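Local structure of salt-tolerant glutaminase (Micrococcus luteus, 3AGD) at residues M242-P256 and V292-L306. The protein probably hydrolyses L-glutamine to L-glutamate and ammonium. Residues are numbered along the deposited sequence; the frame is centred on the assembly and turned at random.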
ATOM      1  N   MET A 242      10.948  -7.740   8.270  1.00 15.91           N
ATOM      2  CA  MET A 242      11.381  -9.060   7.811  1.00 16.56           C
ATOM      3  C   MET A 242      12.648  -8.955   6.960  1.00 18.05           C
ATOM      4  O   MET A 242      12.817  -9.687   5.978  1.00 13.83           O
ATOM      5  CB  MET A 242      10.264  -9.704   6.987  1.00 17.93           C
ATOM      6  CG  MET A 242       8.936  -9.851   7.723  1.00 19.34           C
ATOM      7  SD  MET A 242       9.034 -10.947   9.148  1.00 24.12           S
ATOM      8  CE  MET A 242       9.219 -12.515   8.364  1.00 22.45           C
ATOM      9  N   TYR A 243      13.535  -8.050   7.363  1.00 18.92           N
ATOM     10  CA  TYR A 243      14.780  -7.767   6.653  1.00 21.66           C
ATOM     11  C   TYR A 243      15.658  -8.950   6.257  1.00 23.06           C
ATOM     12  O   TYR A 243      16.178  -8.993   5.140  1.00 22.16           O
ATOM     13  CB  TYR A 243      15.634  -6.798   7.479  1.00 23.93           C
ATOM     14  CG  TYR A 243      16.629  -6.006   6.659  1.00 26.01           C
ATOM     15  CD1 TYR A 243      16.219  -4.888   5.927  1.00 24.75           C
ATOM     16  CD2 TYR A 243      17.976  -6.369   6.613  1.00 24.96           C
ATOM     17  CE1 TYR A 243      17.120  -4.152   5.173  1.00 25.99           C
ATOM     18  CE2 TYR A 243      18.891  -5.635   5.857  1.00 26.70           C
ATOM     19  CZ  TYR A 243      18.455  -4.529   5.142  1.00 27.27           C
ATOM     20  OH  TYR A 243      19.347  -3.792   4.398  1.00 28.08           O
ATOM     21  N   ASP A 244      15.843  -9.899   7.166  1.00 25.70           N
ATOM     22  CA  ASP A 244      16.705 -11.040   6.880  1.00 30.00           C
ATOM     23  C   ASP A 244      15.989 -12.304   6.431  1.00 29.95           C
ATOM     24  O   ASP A 244      16.581 -13.386   6.425  1.00 32.35           O
ATOM     25  CB  ASP A 244      17.593 -11.346   8.094  1.00 32.39           C
ATOM     26  CG  ASP A 244      18.662 -10.282   8.321  1.00 37.19           C
ATOM     27  OD1 ASP A 244      19.413  -9.979   7.370  1.00 38.57           O
ATOM     28  OD2 ASP A 244      18.755  -9.749   9.446  1.00 38.27           O
ATOM     29  N   ALA A 245      14.720 -12.177   6.056  1.00 26.22           N
ATOM     30  CA  ALA A 245      13.966 -13.335   5.586  1.00 26.11           C
ATOM     31  C   ALA A 245      14.421 -13.662   4.163  1.00 27.01           C
ATOM     32  O   ALA A 245      14.977 -12.802   3.476  1.00 27.68           O
ATOM     33  CB  ALA A 245      12.473 -13.035   5.605  1.00 24.07           C
ATOM     34  N   ALA A 246      14.194 -14.898   3.727  1.00 25.67           N
ATOM     35  CA  ALA A 246      14.583 -15.320   2.385  1.00 25.55           C
ATOM     36  C   ALA A 246      13.871 -14.474   1.328  1.00 24.30           C
ATOM     37  O   ALA A 246      12.712 -14.087   1.508  1.00 22.07           O
ATOM     38  CB  ALA A 246      14.252 -16.796   2.185  1.00 25.68           C
ATOM     39  N   GLY A 247      14.565 -14.197   0.224  1.00 23.53           N
ATOM     40  CA  GLY A 247      13.985 -13.386  -0.837  1.00 23.09           C
ATOM     41  C   GLY A 247      13.859 -11.938  -0.394  1.00 22.82           C
ATOM     42  O   GLY A 247      14.720 -11.432   0.320  1.00 22.91           O
ATOM     43  N   GLN A 248      12.795 -11.264  -0.816  1.00 20.87           N
ATOM     44  CA  GLN A 248      12.568  -9.876  -0.420  1.00 18.03           C
ATOM     45  C   GLN A 248      11.091  -9.820  -0.052  1.00 19.37           C
ATOM     46  O   GLN A 248      10.224  -9.870  -0.922  1.00 17.30           O
ATOM     47  CB  GLN A 248      12.878  -8.935  -1.582  1.00 17.51           C
ATOM     48  CG  GLN A 248      13.356  -7.545  -1.170  1.00 23.72           C
ATOM     49  CD  GLN A 248      12.229  -6.560  -0.966  1.00 29.34           C
ATOM     50  OE1 GLN A 248      11.195  -6.636  -1.630  1.00 31.24           O
ATOM     51  NE2 GLN A 248      12.431  -5.611  -0.060  1.00 30.27           N
ATOM     52  N   TRP A 249      10.826  -9.720   1.249  1.00 19.49           N
ATOM     53  CA  TRP A 249       9.476  -9.726   1.800  1.00 19.76           C
ATOM     54  C   TRP A 249       8.420  -8.831   1.159  1.00 19.17           C
ATOM     55  O   TRP A 249       7.346  -9.307   0.804  1.00 21.48           O
ATOM     56  CB  TRP A 249       9.541  -9.450   3.306  1.00 17.98           C
ATOM     57  CG  TRP A 249       8.300  -9.862   4.026  1.00 20.12           C
ATOM     58  CD1 TRP A 249       7.250  -9.062   4.389  1.00 17.28           C
ATOM     59  CD2 TRP A 249       7.969 -11.184   4.465  1.00 19.60           C
ATOM     60  NE1 TRP A 249       6.290  -9.809   5.031  1.00 17.82           N
ATOM     61  CE2 TRP A 249       6.705 -11.112   5.092  1.00 17.83           C
ATOM     62  CE3 TRP A 249       8.620 -12.424   4.390  1.00 19.86           C
ATOM     63  CZ2 TRP A 249       6.079 -12.235   5.642  1.00 18.68           C
ATOM     64  CZ3 TRP A 249       7.994 -13.542   4.939  1.00 19.48           C
ATOM     65  CH2 TRP A 249       6.737 -13.437   5.556  1.00 17.62           C
ATOM     66  N   LEU A 250       8.705  -7.544   1.019  1.00 18.58           N
ATOM     67  CA  LEU A 250       7.735  -6.636   0.419  1.00 19.90           C
ATOM     68  C   LEU A 250       7.308  -7.123  -0.966  1.00 18.91           C
ATOM     69  O   LEU A 250       6.116  -7.204  -1.258  1.00 20.48           O
ATOM     70  CB  LEU A 250       8.317  -5.218   0.344  1.00 20.81           C
ATOM     71  CG  LEU A 250       7.510  -4.056  -0.255  1.00 25.55           C
ATOM     72  CD1 LEU A 250       7.757  -3.983  -1.737  1.00 32.10           C
ATOM     73  CD2 LEU A 250       6.020  -4.215   0.044  1.00 23.04           C
ATOM     74  N   ALA A 251       8.272  -7.474  -1.808  1.00 13.69           N
ATOM     75  CA  ALA A 251       7.959  -7.937  -3.161  1.00 16.13           C
ATOM     76  C   ALA A 251       7.274  -9.299  -3.213  1.00 17.82           C
ATOM     77  O   ALA A 251       6.256  -9.461  -3.890  1.00 19.12           O
ATOM     78  CB  ALA A 251       9.230  -7.972  -4.016  1.00 14.59           C
ATOM     79  N   ASP A 252       7.828 -10.279  -2.504  1.00 16.72           N
ATOM     80  CA  ASP A 252       7.264 -11.626  -2.517  1.00 17.16           C
ATOM     81  C   ASP A 252       5.958 -11.808  -1.749  1.00 15.94           C
ATOM     82  O   ASP A 252       5.059 -12.504  -2.212  1.00 16.75           O
ATOM     83  CB  ASP A 252       8.276 -12.645  -1.972  1.00 17.52           C
ATOM     84  CG  ASP A 252       9.614 -12.592  -2.681  1.00 19.29           C
ATOM     85  OD1 ASP A 252       9.654 -12.280  -3.889  1.00 18.99           O
ATOM     86  OD2 ASP A 252      10.634 -12.880  -2.026  1.00 24.14           O
ATOM     87  N   VAL A 253       5.854 -11.190  -0.576  1.00 15.59           N
ATOM     88  CA  VAL A 253       4.670 -11.355   0.259  1.00 16.33           C
ATOM     89  C   VAL A 253       3.787 -10.111   0.297  1.00 17.28           C
ATOM     90  O   VAL A 253       2.564 -10.201   0.146  1.00 15.80           O
ATOM     91  CB  VAL A 253       5.088 -11.750   1.704  1.00 16.85           C
ATOM     92  CG1 VAL A 253       3.892 -12.252   2.485  1.00 11.09           C
ATOM     93  CG2 VAL A 253       6.167 -12.820   1.651  1.00 17.87           C
ATOM     94  N   GLY A 254       4.405  -8.953   0.506  1.00 11.94           N
ATOM     95  CA  GLY A 254       3.648  -7.717   0.540  1.00 12.30           C
ATOM     96  C   GLY A 254       2.805  -7.501   1.783  1.00 12.65           C
ATOM     97  O   GLY A 254       1.860  -6.708   1.762  1.00 14.14           O
ATOM     98  N   ILE A 255       3.136  -8.197   2.865  1.00 11.21           N
ATOM     99  CA  ILE A 255       2.393  -8.054   4.115  1.00 13.34           C
ATOM    100  C   ILE A 255       3.318  -7.586   5.235  1.00 12.65           C
ATOM    101  O   ILE A 255       4.116  -8.365   5.754  1.00 15.74           O
ATOM    102  CB  ILE A 255       1.737  -9.390   4.543  1.00 15.26           C
ATOM    103  CG1 ILE A 255       0.722  -9.836   3.489  1.00 14.33           C
ATOM    104  CG2 ILE A 255       1.022  -9.218   5.890  1.00 14.98           C
ATOM    105  CD1 ILE A 255       0.060 -11.174   3.805  1.00 14.33           C
ATOM    106  N   PRO A 256       3.234  -6.299   5.611  1.00 11.14           N
ATOM    107  CA  PRO A 256       4.092  -5.780   6.682  1.00 13.43           C
ATOM    108  C   PRO A 256       4.042  -6.748   7.866  1.00 18.13           C
ATOM    109  O   PRO A 256       2.963  -7.064   8.360  1.00 18.52           O
ATOM    110  CB  PRO A 256       3.458  -4.430   6.996  1.00 11.44           C
ATOM    111  CG  PRO A 256       2.939  -3.984   5.646  1.00 13.24           C
ATOM    112  CD  PRO A 256       2.324  -5.255   5.096  1.00 11.37           C
ATOM    113  N   VAL A 292       5.982 -17.810   9.339  1.00 23.28           N
ATOM    114  CA  VAL A 292       6.372 -17.072   8.149  1.00 22.54           C
ATOM    115  C   VAL A 292       5.752 -17.744   6.923  1.00 22.77           C
ATOM    116  O   VAL A 292       5.198 -17.081   6.046  1.00 22.95           O
ATOM    117  CB  VAL A 292       7.917 -17.033   8.016  1.00 22.32           C
ATOM    118  CG1 VAL A 292       8.323 -16.754   6.583  1.00 19.44           C
ATOM    119  CG2 VAL A 292       8.483 -15.955   8.933  1.00 19.78           C
ATOM    120  N   LEU A 293       5.834 -19.068   6.877  1.00 21.31           N
ATOM    121  CA  LEU A 293       5.285 -19.820   5.757  1.00 22.11           C
ATOM    122  C   LEU A 293       3.785 -19.576   5.616  1.00 21.54           C
ATOM    123  O   LEU A 293       3.259 -19.522   4.504  1.00 20.42           O
ATOM    124  CB  LEU A 293       5.563 -21.312   5.942  1.00 23.64           C
ATOM    125  CG  LEU A 293       5.136 -22.228   4.794  1.00 29.95           C
ATOM    126  CD1 LEU A 293       5.751 -21.751   3.481  1.00 30.11           C
ATOM    127  CD2 LEU A 293       5.573 -23.655   5.105  1.00 31.55           C
ATOM    128  N   ALA A 294       3.100 -19.426   6.746  1.00 19.24           N
ATOM    129  CA  ALA A 294       1.664 -19.170   6.736  1.00 18.87           C
ATOM    130  C   ALA A 294       1.378 -17.796   6.123  1.00 17.93           C
ATOM    131  O   ALA A 294       0.389 -17.623   5.413  1.00 17.90           O
ATOM    132  CB  ALA A 294       1.104 -19.243   8.160  1.00 19.23           C
ATOM    133  N   CYS A 295       2.242 -16.819   6.394  1.00 15.74           N
ATOM    134  CA  CYS A 295       2.053 -15.483   5.834  1.00 16.24           C
ATOM    135  C   CYS A 295       2.242 -15.503   4.312  1.00 17.40           C
ATOM    136  O   CYS A 295       1.531 -14.804   3.583  1.00 18.31           O
ATOM    137  CB  CYS A 295       3.023 -14.487   6.479  1.00 17.51           C
ATOM    138  SG  CYS A 295       2.609 -14.066   8.200  1.00 21.06           S
ATOM    139  N   ARG A 296       3.192 -16.306   3.833  1.00 16.74           N
ATOM    140  CA  ARG A 296       3.436 -16.420   2.396  1.00 18.97           C
ATOM    141  C   ARG A 296       2.206 -17.035   1.729  1.00 20.29           C
ATOM    142  O   ARG A 296       1.795 -16.604   0.654  1.00 19.72           O
ATOM    143  CB  ARG A 296       4.665 -17.295   2.119  1.00 19.99           C
ATOM    144  CG  ARG A 296       5.994 -16.689   2.578  1.00 20.26           C
ATOM    145  CD  ARG A 296       7.156 -17.606   2.221  1.00 24.20           C
ATOM    146  NE  ARG A 296       8.430 -17.182   2.800  1.00 26.98           N
ATOM    147  CZ  ARG A 296       9.168 -16.164   2.360  1.00 22.66           C
ATOM    148  NH1 ARG A 296       8.773 -15.438   1.322  1.00 18.49           N
ATOM    149  NH2 ARG A 296      10.318 -15.883   2.958  1.00 21.75           N
ATOM    150  N   ARG A 297       1.615 -18.039   2.376  1.00 18.48           N
ATOM    151  CA  ARG A 297       0.426 -18.691   1.835  1.00 20.05           C
ATOM    152  C   ARG A 297      -0.796 -17.770   1.876  1.00 23.00           C
ATOM    153  O   ARG A 297      -1.613 -17.784   0.957  1.00 24.72           O
ATOM    154  CB  ARG A 297       0.132 -19.989   2.598  1.00 17.48           C
ATOM    155  CG  ARG A 297       0.984 -21.179   2.163  1.00 19.33           C
ATOM    156  CD  ARG A 297       0.611 -21.640   0.750  1.00 26.34           C
ATOM    157  NE  ARG A 297      -0.701 -22.291   0.686  1.00 28.58           N
ATOM    158  CZ  ARG A 297      -0.924 -23.566   0.998  1.00 29.85           C
ATOM    159  NH1 ARG A 297       0.076 -24.343   1.395  1.00 28.05           N
ATOM    160  NH2 ARG A 297      -2.151 -24.069   0.917  1.00 30.04           N
ATOM    161  N   LEU A 298      -0.931 -16.976   2.935  1.00 22.28           N
ATOM    162  CA  LEU A 298      -2.065 -16.060   3.032  1.00 22.06           C
ATOM    163  C   LEU A 298      -1.993 -15.053   1.889  1.00 22.28           C
ATOM    164  O   LEU A 298      -3.001 -14.735   1.261  1.00 19.95           O
ATOM    165  CB  LEU A 298      -2.051 -15.319   4.370  1.00 20.07           C
ATOM    166  CG  LEU A 298      -2.443 -16.108   5.620  1.00 20.60           C
ATOM    167  CD1 LEU A 298      -2.277 -15.230   6.850  1.00 21.07           C
ATOM    168  CD2 LEU A 298      -3.881 -16.577   5.496  1.00 20.45           C
ATOM    169  N   SER A 299      -0.788 -14.558   1.627  1.00 23.77           N
ATOM    170  CA  SER A 299      -0.569 -13.593   0.557  1.00 20.67           C
ATOM    171  C   SER A 299      -0.888 -14.199  -0.812  1.00 19.97           C
ATOM    172  O   SER A 299      -1.570 -13.576  -1.633  1.00 15.83           O
ATOM    173  CB  SER A 299       0.883 -13.104   0.576  1.00 19.62           C
ATOM    174  OG  SER A 299       1.207 -12.424  -0.627  1.00 21.91           O
ATOM    175  N   GLU A 300      -0.403 -15.414  -1.055  1.00 19.78           N
ATOM    176  CA  GLU A 300      -0.642 -16.072  -2.334  1.00 24.32           C
ATOM    177  C   GLU A 300      -2.061 -16.599  -2.546  1.00 23.76           C
ATOM    178  O   GLU A 300      -2.649 -16.381  -3.605  1.00 22.21           O
ATOM    179  CB  GLU A 300       0.342 -17.223  -2.544  1.00 31.47           C
ATOM    180  CG  GLU A 300       0.101 -17.962  -3.854  1.00 43.89           C
ATOM    181  CD  GLU A 300       1.130 -19.037  -4.127  1.00 56.26           C
ATOM    182  OE1 GLU A 300       1.334 -19.907  -3.251  1.00 58.61           O
ATOM    183  OE2 GLU A 300       1.731 -19.013  -5.226  1.00 61.29           O
ATOM    184  N   ASP A 301      -2.607 -17.294  -1.552  1.00 23.19           N
ATOM    185  CA  ASP A 301      -3.946 -17.861  -1.672  1.00 24.05           C
ATOM    186  C   ASP A 301      -5.053 -16.821  -1.768  1.00 25.08           C
ATOM    187  O   ASP A 301      -6.024 -17.005  -2.496  1.00 28.61           O
ATOM    188  CB  ASP A 301      -4.239 -18.791  -0.493  1.00 27.04           C
ATOM    189  CG  ASP A 301      -3.352 -20.012  -0.488  1.00 28.46           C
ATOM    190  OD1 ASP A 301      -2.846 -20.367  -1.572  1.00 28.01           O
ATOM    191  OD2 ASP A 301      -3.172 -20.622   0.590  1.00 29.61           O
ATOM    192  N   PHE A 302      -4.911 -15.733  -1.024  1.00 21.03           N
ATOM    193  CA  PHE A 302      -5.913 -14.681  -1.028  1.00 20.58           C
ATOM    194  C   PHE A 302      -5.494 -13.507  -1.907  1.00 20.95           C
ATOM    195  O   PHE A 302      -6.213 -12.511  -2.011  1.00 21.09           O
ATOM    196  CB  PHE A 302      -6.154 -14.204   0.408  1.00 18.15           C
ATOM    197  CG  PHE A 302      -6.888 -15.201   1.266  1.00 22.65           C
ATOM    198  CD1 PHE A 302      -6.598 -15.316   2.624  1.00 24.55           C
ATOM    199  CD2 PHE A 302      -7.903 -15.990   0.730  1.00 26.02           C
ATOM    200  CE1 PHE A 302      -7.310 -16.204   3.438  1.00 28.40           C
ATOM    201  CE2 PHE A 302      -8.624 -16.883   1.537  1.00 27.66           C
ATOM    202  CZ  PHE A 302      -8.326 -16.987   2.891  1.00 28.27           C
ATOM    203  N   ARG A 303      -4.338 -13.639  -2.549  1.00 23.57           N
ATOM    204  CA  ARG A 303      -3.796 -12.584  -3.403  1.00 26.51           C
ATOM    205  C   ARG A 303      -3.809 -11.244  -2.675  1.00 22.42           C
ATOM    206  O   ARG A 303      -4.337 -10.246  -3.170  1.00 22.81           O
ATOM    207  CB  ARG A 303      -4.582 -12.496  -4.710  1.00 36.13           C
ATOM    208  CG  ARG A 303      -4.487 -13.762  -5.544  1.00 44.96           C
ATOM    209  CD  ARG A 303      -3.060 -14.010  -6.015  1.00 52.33           C
ATOM    210  NE  ARG A 303      -2.877 -15.374  -6.509  1.00 60.30           N
ATOM    211  CZ  ARG A 303      -1.866 -15.761  -7.283  1.00 65.60           C
ATOM    212  NH1 ARG A 303      -1.777 -17.024  -7.681  1.00 67.58           N
ATOM    213  NH2 ARG A 303      -0.954 -14.882  -7.673  1.00 65.99           N
ATOM    214  N   LEU A 304      -3.228 -11.250  -1.480  1.00 18.93           N
ATOM    215  CA  LEU A 304      -3.125 -10.064  -0.648  1.00 19.15           C
ATOM    216  C   LEU A 304      -1.735  -9.465  -0.859  1.00 22.09           C
ATOM    217  O   LEU A 304      -0.749 -10.193  -0.990  1.00 24.95           O
ATOM    218  CB  LEU A 304      -3.326 -10.436   0.825  1.00 15.51           C
ATOM    219  CG  LEU A 304      -4.757 -10.816   1.214  1.00 19.81           C
ATOM    220  CD1 LEU A 304      -4.798 -11.364   2.629  1.00 22.13           C
ATOM    221  CD2 LEU A 304      -5.646  -9.585   1.105  1.00 25.60           C
ATOM    222  N   HIS A 305      -1.656  -8.142  -0.902  1.00 17.52           N
ATOM    223  CA  HIS A 305      -0.384  -7.484  -1.114  1.00 17.34           C
ATOM    224  C   HIS A 305      -0.537  -5.989  -0.909  1.00 20.00           C
ATOM    225  O   HIS A 305      -1.543  -5.403  -1.294  1.00 20.28           O
ATOM    226  CB  HIS A 305       0.113  -7.762  -2.534  1.00 19.04           C
ATOM    227  CG  HIS A 305       1.572  -7.485  -2.727  1.00 18.78           C
ATOM    228  ND1 HIS A 305       2.102  -6.217  -2.670  1.00 15.33           N
ATOM    229  CD2 HIS A 305       2.614  -8.322  -2.946  1.00 17.66           C
ATOM    230  CE1 HIS A 305       3.410  -6.281  -2.842  1.00 16.79           C
ATOM    231  NE2 HIS A 305       3.748  -7.548  -3.012  1.00 15.36           N
ATOM    232  N   LEU A 306       0.474  -5.382  -0.307  1.00 20.50           N
ATOM    233  CA  LEU A 306       0.474  -3.954  -0.035  1.00 20.39           C
ATOM    234  C   LEU A 306       0.294  -3.114  -1.299  1.00 17.97           C
ATOM    235  O   LEU A 306      -0.162  -1.977  -1.230  1.00 17.10           O
ATOM    236  CB  LEU A 306       1.793  -3.567   0.642  1.00 21.75           C
ATOM    237  CG  LEU A 306       1.929  -2.126   1.130  1.00 24.96           C
ATOM    238  CD1 LEU A 306       0.940  -1.877   2.262  1.00 23.94           C
ATOM    239  CD2 LEU A 306       3.352  -1.879   1.609  1.00 26.34           C
TER
HETATM  240  O   HOH W   1      12.148 -17.116   5.045  1.00 10.43           O
HETATM  241  O   HOH W   2      10.347 -12.893   0.717  1.00 19.89           O
HETATM  242  O   HOH W   3       3.690 -15.439  -0.975  1.00 24.12           O
HETATM  243  O   HOH W   4       2.589 -13.433  -2.568  1.00 36.15           O
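Trp249 and Arg296 meet with the indole edge over the guanidinium: Trp249 CZ3 stands above the face of Arg296, the two planes 64° apart. The same indole edge receives Val292 CG1, 3.6 Å from Trp249 CZ3, and Cys295 CB, while Val253 CG2 and Met242 CG cover opposite faces of the ring. Gly254 CA sits over the His305 ring, 3.5 Å from its centroid and 9° off the normal, a CH-pi contact.

Toward the C-terminal end of helix 289-301 the bonds run to backbone carbonyls. Within the helix, Ser299 OG lies 2.7 Å from Val253 O, with Leu304 O also within reach. A Schellman motif at Arg303 then turns the chain: His305 NE2 bonds to Ala251 O (3.3 Å), with Met307 N at ND1, and Leu306 N bonds to Gly254 O (2.8 Å). An extended chain from CG to NE brings Arg296 NH2 to Ala246 O, a weak hydrogen bond of 3.3 Å.

Two waters in the guanidinium plane tie Arg296 further to Ala246 N, Ala246 O and Asp252 OD2.

Carbonyls flanking helix 249-252, and Ala251 O within it, thus face 292-306, while Trp249, its NE1 bonded in plane to Ile255 O (2.7 Å), is fixed in rotation and shares the work by apolar packing.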